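Local coordinates for protein glycerophosphodiester phosphodiesterase (Parabacteroides distasonis, PDB 3NO3) that belongs to the glycerophosphodiester phosphodiesterase family, adopts a TIM-barrel fold and holds a magnesium ion at a site of acidic residues, at residues Q59-Q64 with D69-L74; H43-A46 with L50-Y53; P83-Y88 with V121-R126. All coordinates share one frame; numbering follows the deposited sequence.

Contact 1: residues Q59-Q64 with D69-L74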
loop_
_atom_site.group_PDB
_atom_site.type_symbol
_atom_site.label_atom_id
_atom_site.label_comp_id
_atom_site.label_asym_id
_atom_site.label_seq_id
_atom_site.Cartn_x
_atom_site.Cartn_y
_atom_site.Cartn_z
ATOM N N GLN A 59 8.471 18.121 -8.162
ATOM C CA GLN A 59 9.282 19.297 -8.474
ATOM C C GLN A 59 8.973 19.847 -9.903
ATOM O O GLN A 59 9.873 20.173 -10.667
ATOM C CB GLN A 59 10.767 18.994 -8.236
ATOM C CG GLN A 59 11.028 18.770 -6.713
ATOM C CD GLN A 59 12.279 17.976 -6.421
ATOM O OE1 GLN A 59 13.349 18.263 -6.988
ATOM N NE2 GLN A 59 12.179 17.015 -5.485
ATOM N N GLY A 60 7.692 19.908 -10.240
ATOM C CA GLY A 60 7.229 20.394 -11.536
ATOM C C GLY A 60 7.279 19.389 -12.674
ATOM O O GLY A 60 6.900 19.756 -13.798
ATOM N N LYS A 61 7.711 18.151 -12.425
ATOM C CA LYS A 61 7.798 17.100 -13.456
ATOM C C LYS A 61 6.674 16.093 -13.288
ATOM O O LYS A 61 6.537 15.519 -12.215
ATOM C CB LYS A 61 9.148 16.414 -13.385
ATOM C CG LYS A 61 10.315 17.432 -13.591
ATOM C CD LYS A 61 11.365 16.960 -14.549
ATOM C CE LYS A 61 12.601 17.930 -14.593
ATOM N NZ LYS A 61 13.904 17.217 -14.982
ATOM N N HIS A 62 5.894 15.849 -14.350
ATOM C CA HIS A 62 4.805 14.885 -14.310
ATOM C C HIS A 62 5.380 13.539 -14.607
ATOM O O HIS A 62 5.818 13.293 -15.779
ATOM C CB HIS A 62 3.716 15.265 -15.328
ATOM C CG HIS A 62 2.617 14.265 -15.429
ATOM N ND1 HIS A 62 2.476 13.458 -16.530
ATOM C CD2 HIS A 62 1.614 13.941 -14.579
ATOM C CE1 HIS A 62 1.433 12.657 -16.350
ATOM N NE2 HIS A 62 0.900 12.916 -15.168
ATOM N N ILE A 63 5.347 12.650 -13.606
ATOM C CA ILE A 63 6.206 11.441 -13.600
ATOM C C ILE A 63 5.886 10.522 -14.778
ATOM O O ILE A 63 6.772 10.083 -15.472
ATOM C CB ILE A 63 6.091 10.656 -12.251
ATOM C CG1 ILE A 63 6.741 11.477 -11.108
ATOM C CG2 ILE A 63 6.755 9.265 -12.349
ATOM C CD1 ILE A 63 6.426 10.916 -9.725
ATOM N N GLN A 64 4.597 10.304 -15.027
ATOM C CA GLN A 64 4.151 9.359 -16.039
ATOM C C GLN A 64 4.371 9.757 -17.510
ATOM O O GLN A 64 4.272 8.894 -18.395
ATOM C CB GLN A 64 2.697 8.945 -15.767
ATOM C CG GLN A 64 2.497 8.133 -14.459
ATOM C CD GLN A 64 1.034 7.901 -14.157
ATOM O OE1 GLN A 64 0.171 7.985 -15.063
ATOM N NE2 GLN A 64 0.735 7.603 -12.898
ATOM N N ASP A 69 15.399 9.387 -16.985
ATOM C CA ASP A 69 16.555 10.294 -17.064
ATOM C C ASP A 69 16.256 11.715 -16.581
ATOM O O ASP A 69 17.098 12.332 -15.896
ATOM C CB ASP A 69 17.111 10.360 -18.500
ATOM C CG ASP A 69 18.493 10.976 -18.562
ATOM O OD1 ASP A 69 19.414 10.362 -18.005
ATOM O OD2 ASP A 69 18.661 12.071 -19.150
ATOM N N GLU A 70 15.074 12.254 -16.935
ATOM C CA GLU A 70 14.640 13.589 -16.428
ATOM C C GLU A 70 14.441 13.605 -14.889
ATOM O O GLU A 70 14.594 14.644 -14.251
ATOM C CB GLU A 70 13.298 14.018 -17.043
ATOM C CG GLU A 70 13.296 14.381 -18.480
ATOM C CD GLU A 70 11.874 14.682 -18.980
ATOM O OE1 GLU A 70 11.413 15.824 -18.803
ATOM O OE2 GLU A 70 11.219 13.784 -19.541
ATOM N N LEU A 71 14.053 12.468 -14.302
ATOM C CA LEU A 71 13.645 12.392 -12.896
ATOM C C LEU A 71 14.713 11.884 -11.919
ATOM O O LEU A 71 14.553 12.049 -10.698
ATOM C CB LEU A 71 12.429 11.449 -12.763
ATOM C CG LEU A 71 11.186 11.782 -13.619
ATOM C CD1 LEU A 71 10.253 10.590 -13.532
ATOM C CD2 LEU A 71 10.496 13.080 -13.163
ATOM N N LYS A 72 15.747 11.242 -12.443
ATOM C CA LYS A 72 16.585 10.346 -11.621
ATOM C C LYS A 72 17.399 10.957 -10.530
ATOM O O LYS A 72 17.768 10.253 -9.588
ATOM C CB LYS A 72 17.544 9.521 -12.489
ATOM C CG LYS A 72 18.625 10.259 -13.267
ATOM C CD LYS A 72 19.378 9.248 -14.233
ATOM C CE LYS A 72 20.724 9.758 -14.731
ATOM N NZ LYS A 72 20.768 11.211 -14.916
ATOM N N ASP A 73 17.743 12.229 -10.706
ATOM C CA ASP A 73 18.541 12.926 -9.756
ATOM C C ASP A 73 17.723 13.831 -8.816
ATOM O O ASP A 73 18.312 14.456 -7.943
ATOM C CB ASP A 73 19.638 13.710 -10.492
ATOM C CG ASP A 73 20.674 12.776 -11.148
ATOM O OD1 ASP A 73 21.062 11.719 -10.548
ATOM O OD2 ASP A 73 21.052 13.101 -12.283
ATOM N N LEU A 74 16.399 13.843 -8.943
ATOM C CA LEU A 74 15.539 14.591 -8.027
ATOM C C LEU A 74 15.581 13.966 -6.631
ATOM O O LEU A 74 15.671 12.759 -6.511
ATOM C CB LEU A 74 14.113 14.691 -8.555
ATOM C CG LEU A 74 13.862 15.351 -9.933
ATOM C CD1 LEU A 74 12.370 15.316 -10.257
ATOM C CD2 LEU A 74 14.405 16.789 -9.995
#
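Lys61 and Leu71 meet where a small antiparallel hairpin, strands 57-58 and 61-62, packs against the short helix 68-71 in an excursion from the TIM barrel. The lysine contributes in two ways, apolar through its CB and polar through NZ. Its CB lies 3.6 Å from Leu71 CD2, while the long aliphatic chain, bent at chi2 (-134°), carries the ammonium to the backbone of Glu70, where NZ donates to Glu70 O at 2.8 Å. The nitrogen reaches this oxygen off the carbonyl axis, with a C=O...N angle of 128°. Glu70 OE1 stays 4.8 Å from the same NZ, so any attraction between the opposite charges acts at a distance; the other oxygen, OE2, accepts from Thr67 N. Deeper in, Ile63 crosses Leu71 at about a right angle, CG2 against CD1 at 3.9 Å, and these branched apolar side chains suit a place shared with Ile58. Leu74 also rests on Ile58, and the side chain of Gln59 runs past that of Leu74 in the opposite direction, bringing OE1 to 3.5 Å from Leu74 CD2, while Gln59 NE2 is hydrogen-bonded to Gln75 O. Gln59 and Gly60 both have positive phi, as in a type I' turn, and Gly60 accepts such a backbone without the strain of a side chain. On the other segment, a type I turn presents Leu74 to the hairpin. Lys72, within the turn, forms a salt bridge with its neighbour Asp73 and a longer, weak one with Asp69; Leu74 N closes the turn, donating to Leu71 O at 3.1 Å.

Contact 2: residues H43-A46 with L50-Y53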
loop_
_atom_site.group_PDB
_atom_site.type_symbol
_atom_site.label_atom_id
_atom_site.label_comp_id
_atom_site.label_asym_id
_atom_site.label_seq_id
_atom_site.Cartn_x
_atom_site.Cartn_y
_atom_site.Cartn_z
ATOM N N HIS A 43 4.701 4.494 -9.739
ATOM C CA HIS A 43 4.367 4.992 -11.082
ATOM C C HIS A 43 5.298 4.359 -12.132
ATOM O O HIS A 43 6.456 4.051 -11.842
ATOM C CB HIS A 43 4.645 6.471 -11.209
ATOM C CG HIS A 43 3.912 7.351 -10.263
ATOM N ND1 HIS A 43 2.791 8.053 -10.634
ATOM C CD2 HIS A 43 4.209 7.746 -9.002
ATOM C CE1 HIS A 43 2.388 8.792 -9.616
ATOM N NE2 HIS A 43 3.223 8.614 -8.608
ATOM N N LEU A 44 4.798 4.280 -13.349
ATOM C CA LEU A 44 5.501 3.932 -14.560
ATOM C C LEU A 44 5.849 5.241 -15.315
ATOM O O LEU A 44 4.945 6.032 -15.700
ATOM C CB LEU A 44 4.641 3.000 -15.442
ATOM C CG LEU A 44 5.362 2.260 -16.573
ATOM C CD1 LEU A 44 6.453 1.264 -16.039
ATOM C CD2 LEU A 44 4.295 1.543 -17.514
ATOM N N THR A 45 7.148 5.458 -15.541
ATOM C CA THR A 45 7.644 6.599 -16.324
ATOM C C THR A 45 7.296 6.380 -17.817
ATOM O O THR A 45 6.888 5.278 -18.204
ATOM C CB THR A 45 9.155 6.809 -16.155
ATOM O OG1 THR A 45 9.869 5.720 -16.783
ATOM C CG2 THR A 45 9.573 6.980 -14.636
ATOM N N ALA A 46 7.427 7.439 -18.618
ATOM C CA ALA A 46 7.180 7.407 -20.066
ATOM C C ALA A 46 7.930 6.270 -20.767
ATOM O O ALA A 46 7.390 5.600 -21.676
ATOM C CB ALA A 46 7.575 8.781 -20.715
ATOM N N LEU A 50 9.758 1.767 -13.438
ATOM C CA LEU A 50 8.905 1.870 -12.263
ATOM C C LEU A 50 9.673 2.622 -11.173
ATOM O O LEU A 50 10.772 2.250 -10.836
ATOM C CB LEU A 50 8.474 0.461 -11.792
ATOM C CG LEU A 50 7.496 -0.255 -12.758
ATOM C CD1 LEU A 50 7.503 -1.724 -12.467
ATOM C CD2 LEU A 50 6.064 0.325 -12.617
ATOM N N VAL A 51 9.050 3.644 -10.612
ATOM C CA VAL A 51 9.654 4.477 -9.546
ATOM C C VAL A 51 8.662 4.616 -8.421
ATOM O O VAL A 51 7.462 4.387 -8.628
ATOM C CB VAL A 51 10.062 5.865 -10.088
ATOM C CG1 VAL A 51 11.131 5.726 -11.214
ATOM C CG2 VAL A 51 8.808 6.660 -10.631
ATOM N N VAL A 52 9.152 5.072 -7.263
ATOM C CA VAL A 52 8.402 5.088 -6.032
ATOM C C VAL A 52 8.218 6.533 -5.576
ATOM O O VAL A 52 9.205 7.229 -5.246
ATOM C CB VAL A 52 9.083 4.265 -4.939
ATOM C CG1 VAL A 52 8.241 4.275 -3.648
ATOM C CG2 VAL A 52 9.246 2.839 -5.404
ATOM N N TYR A 53 6.963 6.997 -5.611
ATOM C CA TYR A 53 6.615 8.386 -5.219
ATOM C C TYR A 53 5.091 8.546 -5.145
ATOM O O TYR A 53 4.371 7.919 -5.929
ATOM C CB TYR A 53 7.211 9.411 -6.228
ATOM C CG TYR A 53 7.304 10.815 -5.670
ATOM C CD1 TYR A 53 8.292 11.154 -4.748
ATOM C CD2 TYR A 53 6.381 11.789 -6.028
ATOM C CE1 TYR A 53 8.387 12.416 -4.219
ATOM C CE2 TYR A 53 6.473 13.099 -5.511
ATOM C CZ TYR A 53 7.479 13.390 -4.594
ATOM O OH TYR A 53 7.572 14.635 -4.068
#
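His43 and Val51 face each other as an antiparallel hydrogen-bonded pair in the beta hairpin of strands 37-44 and 50-52. Two nearly straight bonds join them, His43 N to Val51 O at 3.0 Å and Val51 N to His43 O at 2.9 Å. The carbonyl of His43 also receives a CA-H...O contact from Leu50 CA at 3.3 Å. One residue on, Leu44 and Leu50 form a non-hydrogen-bonded pair, and their side chains meet at an oblique angle with CD1 of Leu44 3.6 Å from CD2 of Leu50. Branched leucines suit this face because it packs under helices: Leu44 touches Ala116 and Leu119 of helix 110-126, and Leu50 touches Leu85 of helix 85-94. The opposite face holds His43 and Val51, both in contact with Ile63. With CG anti to the carbonyl carbon (chi1 -59°), the imidazole swings along the hairpin until Tyr53 O lies near its plane, 3.0 Å from His43 NE2. At the other ring nitrogen, ND1 is hydrogen-bonded to Gln64 NE2. Tyr53 is tied by its backbone to Asp41, a magnesium ligand. Where the strand gives way to the connecting loop, Thr45 serves two purposes: its CG2 packs 4.0 Å from Val51 CG1, and its OG1 forms hydrogen bonds with Asp47 OD1 and Val49 N.

Contact 3: residues P83-Y88 with V121-R126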
loop_
_atom_site.group_PDB
_atom_site.type_symbol
_atom_site.label_atom_id
_atom_site.label_comp_id
_atom_site.label_asym_id
_atom_site.label_seq_id
_atom_site.Cartn_x
_atom_site.Cartn_y
_atom_site.Cartn_z
ATOM N N PRO A 83 13.604 6.865 -5.517
ATOM C CA PRO A 83 13.936 5.441 -5.652
ATOM C C PRO A 83 13.338 4.821 -6.910
ATOM O O PRO A 83 12.182 5.119 -7.259
ATOM C CB PRO A 83 13.275 4.798 -4.417
ATOM C CG PRO A 83 13.033 5.884 -3.469
ATOM C CD PRO A 83 12.759 7.094 -4.336
ATOM N N THR A 84 14.081 3.946 -7.559
ATOM C CA THR A 84 13.455 3.016 -8.507
ATOM C C THR A 84 12.751 1.963 -7.673
ATOM O O THR A 84 13.118 1.709 -6.508
ATOM C CB THR A 84 14.444 2.360 -9.476
ATOM O OG1 THR A 84 15.387 1.584 -8.739
ATOM C CG2 THR A 84 15.211 3.422 -10.327
ATOM N N LEU A 85 11.745 1.330 -8.264
ATOM C CA LEU A 85 11.097 0.189 -7.639
ATOM C C LEU A 85 12.116 -0.912 -7.421
ATOM O O LEU A 85 12.135 -1.543 -6.358
ATOM C CB LEU A 85 9.933 -0.351 -8.483
ATOM C CG LEU A 85 9.242 -1.628 -7.917
ATOM C CD1 LEU A 85 8.640 -1.311 -6.486
ATOM C CD2 LEU A 85 8.151 -2.191 -8.949
ATOM N N GLU A 86 12.991 -1.132 -8.400
ATOM C CA GLU A 86 14.043 -2.112 -8.236
ATOM C C GLU A 86 14.876 -1.877 -6.984
ATOM O O GLU A 86 15.148 -2.830 -6.266
ATOM C CB GLU A 86 14.970 -2.098 -9.436
ATOM C CG GLU A 86 16.083 -3.150 -9.410
ATOM C CD GLU A 86 17.087 -3.014 -10.556
ATOM O OE1 GLU A 86 17.339 -1.863 -11.031
ATOM O OE2 GLU A 86 17.657 -4.093 -10.957
ATOM N N GLN A 87 15.314 -0.646 -6.774
ATOM C CA GLN A 87 16.058 -0.309 -5.528
ATOM C C GLN A 87 15.242 -0.581 -4.270
ATOM O O GLN A 87 15.766 -1.068 -3.224
ATOM C CB GLN A 87 16.464 1.165 -5.529
ATOM C CG GLN A 87 17.622 1.473 -6.502
ATOM C CD GLN A 87 17.714 2.909 -6.916
ATOM O OE1 GLN A 87 16.989 3.784 -6.410
ATOM N NE2 GLN A 87 18.642 3.181 -7.817
ATOM N N TYR A 88 13.961 -0.248 -4.333
ATOM C CA TYR A 88 13.047 -0.407 -3.180
ATOM C C TYR A 88 12.937 -1.868 -2.842
ATOM O O TYR A 88 13.072 -2.255 -1.665
ATOM C CB TYR A 88 11.654 0.220 -3.455
ATOM C CG TYR A 88 11.073 0.970 -2.270
ATOM C CD1 TYR A 88 11.568 2.212 -1.917
ATOM C CD2 TYR A 88 10.040 0.438 -1.504
ATOM C CE1 TYR A 88 11.060 2.933 -0.826
ATOM C CE2 TYR A 88 9.517 1.164 -0.419
ATOM C CZ TYR A 88 10.028 2.402 -0.098
ATOM O OH TYR A 88 9.539 3.080 1.012
ATOM N N VAL A 121 4.251 -6.714 -11.837
ATOM C CA VAL A 121 4.285 -8.138 -11.525
ATOM C C VAL A 121 5.593 -8.801 -11.984
ATOM O O VAL A 121 6.185 -9.547 -11.213
ATOM C CB VAL A 121 3.074 -8.881 -12.180
ATOM C CG1 VAL A 121 3.271 -10.444 -12.163
ATOM C CG2 VAL A 121 1.782 -8.404 -11.465
ATOM N N GLN A 122 6.091 -8.410 -13.153
ATOM C CA GLN A 122 7.371 -8.886 -13.672
ATOM C C GLN A 122 8.573 -8.494 -12.787
ATOM O O GLN A 122 9.451 -9.324 -12.524
ATOM C CB GLN A 122 7.562 -8.415 -15.125
ATOM C CG GLN A 122 6.612 -9.171 -16.094
ATOM C CD GLN A 122 6.646 -8.677 -17.499
ATOM O OE1 GLN A 122 7.270 -7.665 -17.810
ATOM N NE2 GLN A 122 5.969 -9.404 -18.388
HETATM N N MSE A 123 8.589 -7.267 -12.316
HETATM C CA MSE A 123 9.641 -6.801 -11.426
HETATM C C MSE A 123 9.603 -7.523 -10.078
HETATM O O MSE A 123 10.652 -7.999 -9.602
HETATM C CB MSE A 123 9.540 -5.317 -11.205
HETATM C CG MSE A 123 10.643 -4.717 -10.270
HETATM SE SE MSE A 123 12.421 -4.917 -10.964
HETATM C CE MSE A 123 12.269 -3.538 -12.324
ATOM N N VAL A 124 8.409 -7.622 -9.484
ATOM C CA VAL A 124 8.210 -8.328 -8.206
ATOM C C VAL A 124 8.663 -9.773 -8.333
ATOM O O VAL A 124 9.380 -10.282 -7.452
ATOM C CB VAL A 124 6.757 -8.181 -7.694
ATOM C CG1 VAL A 124 6.488 -9.096 -6.468
ATOM C CG2 VAL A 124 6.512 -6.691 -7.305
ATOM N N LYS A 125 8.322 -10.390 -9.461
ATOM C CA LYS A 125 8.737 -11.760 -9.727
ATOM C C LYS A 125 10.247 -11.900 -9.819
ATOM O O LYS A 125 10.837 -12.785 -9.161
ATOM C CB LYS A 125 8.123 -12.272 -11.036
ATOM C CG LYS A 125 8.396 -13.709 -11.347
ATOM C CD LYS A 125 7.811 -14.126 -12.706
ATOM C CE LYS A 125 8.296 -15.488 -13.120
ATOM N NZ LYS A 125 7.836 -15.861 -14.477
ATOM N N ARG A 126 10.889 -11.081 -10.655
ATOM C CA ARG A 126 12.365 -11.216 -10.788
ATOM C C ARG A 126 13.125 -10.847 -9.520
ATOM O O ARG A 126 14.235 -11.360 -9.319
ATOM C CB ARG A 126 12.924 -10.545 -12.064
ATOM C CG ARG A 126 13.350 -9.148 -12.027
ATOM C CD ARG A 126 14.190 -8.781 -13.275
ATOM N NE ARG A 126 14.582 -7.383 -13.227
ATOM C CZ ARG A 126 15.543 -6.870 -12.471
ATOM N NH1 ARG A 126 16.257 -7.608 -11.648
ATOM N NH2 ARG A 126 15.758 -5.568 -12.518
HETATM O O HOH W 1 18.366 -6.398 -9.829
#
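Leu85 and Met123, the latter modelled as selenomethionine, both place CG opposite the backbone N (chi1 -179° for Met123), which extends their side chains into the seam between helices 85-94 and 110-126, two helices on the outside of the TIM barrel. There they slide past each other in opposite directions, Leu85 CD2 coming within 3.8 Å of Met123 CG. A bend at chi2 (63°) turns SE of Met123 to within 4.1 Å of Glu86 CB, a fit that a flexible unbranched side chain can make. Deeper in the seam, Leu85 and Val124 both touch Phe102 of strand 99-104. A capping box starts the first helix, Gln87 N donating to Thr84 OG1 at 3.0 Å and Thr84 N to Gln87 OE1. Toward the outside, long charged side chains span the gap: Arg126 NH2 donates to Glu86 OE2 at 2.9 Å in a salt bridge, N-H...O angle 169°. The oxygen sits in the guanidinium plane, yet the nitrogen stands above the carboxylate, the two planes being nearly perpendicular. One water bridges the two groups a second time, donating to Glu86 OE2 at 2.7 Å and accepting from Arg126 NH1 at 3.0 Å.

In the fold
Following the chain from the N terminus, contact 2 comes first and closes the short loop that turns strand 37-44 back into strand 50-52. Contact 1 follows, closing a short connection by setting strand 61-62 and Ile63 against helix 68-71 and the turn that ends at Leu74. Contact 3 closes a longer loop that includes strand 99-104 and brings two barrel helices side by side. The three lie in series, neither nested nor crossing. Contact 2 is the hub: Gln64 CG of contact 1 packs on its Leu44 O, while backbone bonds Leu50 to Leu85 and Val52 to Pro83 tie it to contact 3. Contacts 1 and 3 do not touch, their nearest atoms being about 6 Å apart.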